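Local coordinates for Atp-dependent DNA ligase (Psychromonas sp., PDB 4D05), which probably seals nicks in DNA at the expense of ATP, passing through an enzyme-adenylate intermediate that is captured here with bound AMP, at residues 51-63 against 113-126. Residues are numbered along the deposited sequence; the frame is centred on the assembly and turned at random. Where two conformers were deposited one is given.
Sequences TWFIASFPTTAMD and KMQTLVTDTNSPYL. With SO4 (sulfate ion), chain G.
In the nucleotide-binding (adenylation) domain, an aromatic cluster of Trp52, Phe53 and Tyr125 fastens the short helix 51-54 to the turn that follows helix 107-121. Tyr125 lays its CB over one face of the Phe53 ring, a CH-pi contact with CB 3.9 Å from the ring centroid, and the two ring planes meet at 34°. Its phenol reaches on to Trp52, whose CE3 lies 3.7 Å from Tyr125 OH; a long, flat side chain suits this place, where it can touch both rings. Were Tyr125 an alanine, the loss of its ring would probably open a gap beside Phe53 and leave the Trp52 indole without this partner. Ser123 makes an ST turn: OG, swung anti to its own backbone N (chi1 170°), reaches ahead to accept from Tyr125 N at 3.0 Å, helping to hold the type I turn from Ser123 to Leu126. Leu126 opens the edge strand 126-128 of the mixed sheet containing strand 62-67. The methyls of Leu126 go to different partners: CD1 meets Met62 SE tip to tip at 4.0 Å, while CD2 touches Pro58 CD. Thr121, in the last helical turn, gives OG1 to Leu117 O (2.8 Å), so its methyl CG2 can pack against Ser56 O (3.5 Å). Branched, apolar Leu117 sets CD2 against Pro58 CB and CD1 against Thr60 CG2. A water links Thr60 OG1 to Lys113 NZ, and Ala61 N donates to a sulfate probably picked up during crystallisation.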
# COMPACT_ATOMS: atom_id res chain seq x y z
N THR A 51 10.37 14.99 22.18
CA THR A 51 9.64 16.24 22.36
C THR A 51 9.92 17.23 21.23
O THR A 51 9.01 17.88 20.74
CB THR A 51 10.07 16.88 23.68
OG1 THR A 51 9.77 15.95 24.71
CG2 THR A 51 9.33 18.13 23.91
N TRP A 52 11.17 17.36 20.83
CA TRP A 52 11.53 18.31 19.77
C TRP A 52 10.95 17.90 18.41
O TRP A 52 10.81 18.75 17.51
CB TRP A 52 13.06 18.48 19.67
CG TRP A 52 13.83 17.18 19.72
CD1 TRP A 52 14.40 16.62 20.83
CD2 TRP A 52 14.08 16.26 18.63
NE1 TRP A 52 15.00 15.44 20.50
CE2 TRP A 52 14.83 15.20 19.16
CE3 TRP A 52 13.78 16.27 17.27
CZ2 TRP A 52 15.26 14.13 18.39
CZ3 TRP A 52 14.23 15.18 16.49
CH2 TRP A 52 14.96 14.15 17.05
N PHE A 53 10.62 16.63 18.25
CA PHE A 53 10.02 16.17 16.98
C PHE A 53 8.57 16.65 16.85
O PHE A 53 8.14 17.10 15.80
CB PHE A 53 10.08 14.65 16.90
CG PHE A 53 9.63 14.10 15.57
CD1 PHE A 53 10.54 14.01 14.50
CD2 PHE A 53 8.33 13.65 15.39
CE1 PHE A 53 10.11 13.51 13.28
CE2 PHE A 53 7.93 13.15 14.16
CZ PHE A 53 8.82 13.09 13.11
N ILE A 54 7.83 16.60 17.96
CA ILE A 54 6.40 16.91 17.92
C ILE A 54 6.06 18.31 18.46
O ILE A 54 4.92 18.74 18.38
CB ILE A 54 5.59 15.90 18.72
CG1 ILE A 54 5.99 15.97 20.20
CG2 ILE A 54 5.73 14.46 18.12
CD1 ILE A 54 5.07 15.14 21.13
N ALA A 55 7.05 19.01 19.02
CA ALA A 55 6.78 20.24 19.76
C ALA A 55 5.98 21.31 19.01
O ALA A 55 5.17 22.02 19.61
CB ALA A 55 8.08 20.85 20.25
N SER A 56 6.23 21.42 17.70
CA SER A 56 5.59 22.45 16.90
C SER A 56 4.20 22.06 16.38
O SER A 56 3.48 22.89 15.84
CB SER A 56 6.47 22.74 15.69
OG SER A 56 6.45 21.59 14.84
N PHE A 57 3.85 20.78 16.49
CA PHE A 57 2.66 20.27 15.82
C PHE A 57 1.40 20.95 16.36
O PHE A 57 1.30 21.25 17.56
CB PHE A 57 2.50 18.75 16.05
CG PHE A 57 3.48 17.88 15.28
CD1 PHE A 57 4.57 18.41 14.59
CD2 PHE A 57 3.28 16.52 15.27
CE1 PHE A 57 5.45 17.56 13.91
CE2 PHE A 57 4.13 15.65 14.63
CZ PHE A 57 5.24 16.17 13.92
N PRO A 58 0.43 21.20 15.49
CA PRO A 58 -0.87 21.71 15.92
C PRO A 58 -1.66 20.63 16.66
O PRO A 58 -1.28 19.46 16.59
CB PRO A 58 -1.55 22.06 14.59
CG PRO A 58 -0.98 21.08 13.63
CD PRO A 58 0.47 20.92 14.05
N THR A 59 -2.70 21.00 17.38
CA THR A 59 -3.45 20.03 18.16
C THR A 59 -4.55 19.36 17.33
O THR A 59 -5.21 18.43 17.79
CB THR A 59 -3.97 20.60 19.49
OG1 THR A 59 -4.62 21.84 19.25
CG2 THR A 59 -2.80 20.85 20.46
N THR A 60 -4.71 19.80 16.09
CA THR A 60 -5.63 19.14 15.16
C THR A 60 -5.17 17.70 14.98
O THR A 60 -3.99 17.45 14.78
CB THR A 60 -5.58 19.84 13.80
OG1 THR A 60 -5.93 21.22 13.97
CG2 THR A 60 -6.53 19.20 12.83
N ALA A 61 -6.08 16.73 15.10
CA ALA A 61 -5.70 15.34 14.86
C ALA A 61 -5.30 15.14 13.41
O ALA A 61 -5.90 15.71 12.50
CB ALA A 61 -6.82 14.42 15.22
N MSE A 62 -4.26 14.34 13.20
CA MSE A 62 -3.72 14.10 11.87
C MSE A 62 -3.37 12.62 11.65
O MSE A 62 -2.90 11.95 12.55
CB MSE A 62 -2.43 14.95 11.64
CG MSE A 62 -2.67 16.50 11.81
SE MSE A 62 -1.06 17.52 11.47
CE MSE A 62 -0.19 17.16 13.18
N ASP A 63 -3.58 12.15 10.42
CA ASP A 63 -3.19 10.81 9.98
C ASP A 63 -2.05 10.95 8.99
O ASP A 63 -2.15 11.72 8.09
CB ASP A 63 -4.35 10.17 9.26
CG ASP A 63 -4.90 9.00 9.97
OD1 ASP A 63 -5.42 9.17 11.09
OD2 ASP A 63 -4.86 7.90 9.40
N LYS A 113 -7.01 22.58 4.52
CA LYS A 113 -6.60 22.79 5.90
C LYS A 113 -5.20 22.24 6.16
O LYS A 113 -4.40 22.89 6.82
CB LYS A 113 -7.61 22.22 6.88
CG LYS A 113 -7.28 22.56 8.32
CD LYS A 113 -8.39 22.20 9.25
CE LYS A 113 -8.04 22.58 10.65
NZ LYS A 113 -9.19 22.37 11.58
N MSE A 114 -4.93 21.03 5.68
CA MSE A 114 -3.62 20.43 5.90
C MSE A 114 -2.50 21.30 5.33
O MSE A 114 -1.44 21.44 5.96
CB MSE A 114 -3.55 19.03 5.27
CG MSE A 114 -4.34 18.02 6.03
SE MSE A 114 -3.95 16.16 5.44
CE MSE A 114 -4.94 16.24 3.80
N GLN A 115 -2.71 21.88 4.15
CA GLN A 115 -1.70 22.75 3.52
C GLN A 115 -1.37 23.90 4.47
O GLN A 115 -0.21 24.21 4.68
CB GLN A 115 -2.16 23.33 2.18
CG GLN A 115 -2.36 22.28 1.09
CD GLN A 115 -2.95 22.82 -0.24
OE1 GLN A 115 -4.07 23.35 -0.27
NE2 GLN A 115 -2.24 22.58 -1.35
N THR A 116 -2.40 24.52 5.03
CA THR A 116 -2.22 25.60 6.00
C THR A 116 -1.52 25.14 7.27
O THR A 116 -0.61 25.80 7.74
CB THR A 116 -3.56 26.27 6.33
OG1 THR A 116 -4.08 26.89 5.16
CG2 THR A 116 -3.36 27.35 7.36
N LEU A 117 -1.96 24.02 7.84
CA LEU A 117 -1.34 23.49 9.04
C LEU A 117 0.17 23.26 8.82
O LEU A 117 1.00 23.65 9.65
CB LEU A 117 -2.00 22.18 9.46
CG LEU A 117 -3.45 22.25 9.95
CD1 LEU A 117 -3.93 20.83 10.22
CD2 LEU A 117 -3.59 23.12 11.18
N VAL A 118 0.53 22.62 7.71
CA VAL A 118 1.93 22.37 7.43
C VAL A 118 2.74 23.66 7.25
O VAL A 118 3.85 23.80 7.81
CB VAL A 118 2.08 21.40 6.22
CG1 VAL A 118 3.53 21.35 5.74
CG2 VAL A 118 1.56 20.01 6.59
N THR A 119 2.19 24.61 6.49
CA THR A 119 2.89 25.89 6.23
C THR A 119 3.08 26.69 7.52
O THR A 119 4.20 27.22 7.80
CB THR A 119 2.15 26.70 5.14
OG1 THR A 119 2.11 25.94 3.92
CG2 THR A 119 2.92 27.99 4.85
N ASP A 120 2.04 26.74 8.34
CA ASP A 120 2.07 27.51 9.60
C ASP A 120 3.03 26.88 10.62
O ASP A 120 3.73 27.56 11.34
CB ASP A 120 0.67 27.59 10.21
CG ASP A 120 -0.25 28.56 9.45
OD1 ASP A 120 0.23 29.26 8.53
OD2 ASP A 120 -1.46 28.62 9.77
N THR A 121 3.05 25.56 10.70
CA THR A 121 3.93 24.86 11.60
C THR A 121 5.40 25.09 11.20
O THR A 121 6.26 25.28 12.06
CB THR A 121 3.58 23.35 11.61
OG1 THR A 121 2.23 23.17 12.07
CG2 THR A 121 4.51 22.57 12.50
N ASN A 122 5.67 25.06 9.89
CA ASN A 122 7.00 25.35 9.34
C ASN A 122 8.09 24.53 9.99
O ASN A 122 9.14 25.05 10.38
CB ASN A 122 7.32 26.85 9.46
CG ASN A 122 8.47 27.28 8.55
OD1 ASN A 122 8.65 26.75 7.47
ND2 ASN A 122 9.24 28.24 9.00
N SER A 123 7.85 23.23 10.10
CA SER A 123 8.82 22.33 10.71
C SER A 123 9.34 21.31 9.71
O SER A 123 8.56 20.82 8.89
CB SER A 123 8.16 21.60 11.86
OG SER A 123 8.97 20.57 12.34
N PRO A 124 10.64 20.98 9.78
CA PRO A 124 11.12 19.89 8.94
C PRO A 124 10.41 18.57 9.21
O PRO A 124 10.38 17.70 8.33
CB PRO A 124 12.61 19.79 9.32
CG PRO A 124 12.66 20.28 10.73
CD PRO A 124 11.68 21.43 10.73
N TYR A 125 9.83 18.41 10.40
CA TYR A 125 9.31 17.11 10.82
C TYR A 125 7.85 16.89 10.40
O TYR A 125 7.33 15.80 10.55
CB TYR A 125 9.43 16.96 12.33
CG TYR A 125 10.76 17.35 12.87
CD1 TYR A 125 11.93 16.76 12.40
CD2 TYR A 125 10.87 18.33 13.86
CE1 TYR A 125 13.18 17.14 12.90
CE2 TYR A 125 12.09 18.72 14.35
CZ TYR A 125 13.25 18.12 13.87
OH TYR A 125 14.47 18.51 14.35
N LEU A 126 7.21 17.92 9.84
CA LEU A 126 5.79 17.83 9.46
C LEU A 126 5.62 18.33 8.04
O LEU A 126 5.92 19.50 7.72
CB LEU A 126 4.87 18.64 10.40
CG LEU A 126 3.37 18.57 10.12
CD1 LEU A 126 2.83 17.18 10.44
CD2 LEU A 126 2.59 19.61 10.91
S SO4 G . -9.89 18.52 14.66
O1 SO4 G . -9.49 19.95 14.71
O2 SO4 G . -11.19 18.45 15.37
O3 SO4 G . -10.11 18.12 13.20
O4 SO4 G . -8.88 17.66 15.38
O HOH W 1 -8.52 21.83 14.55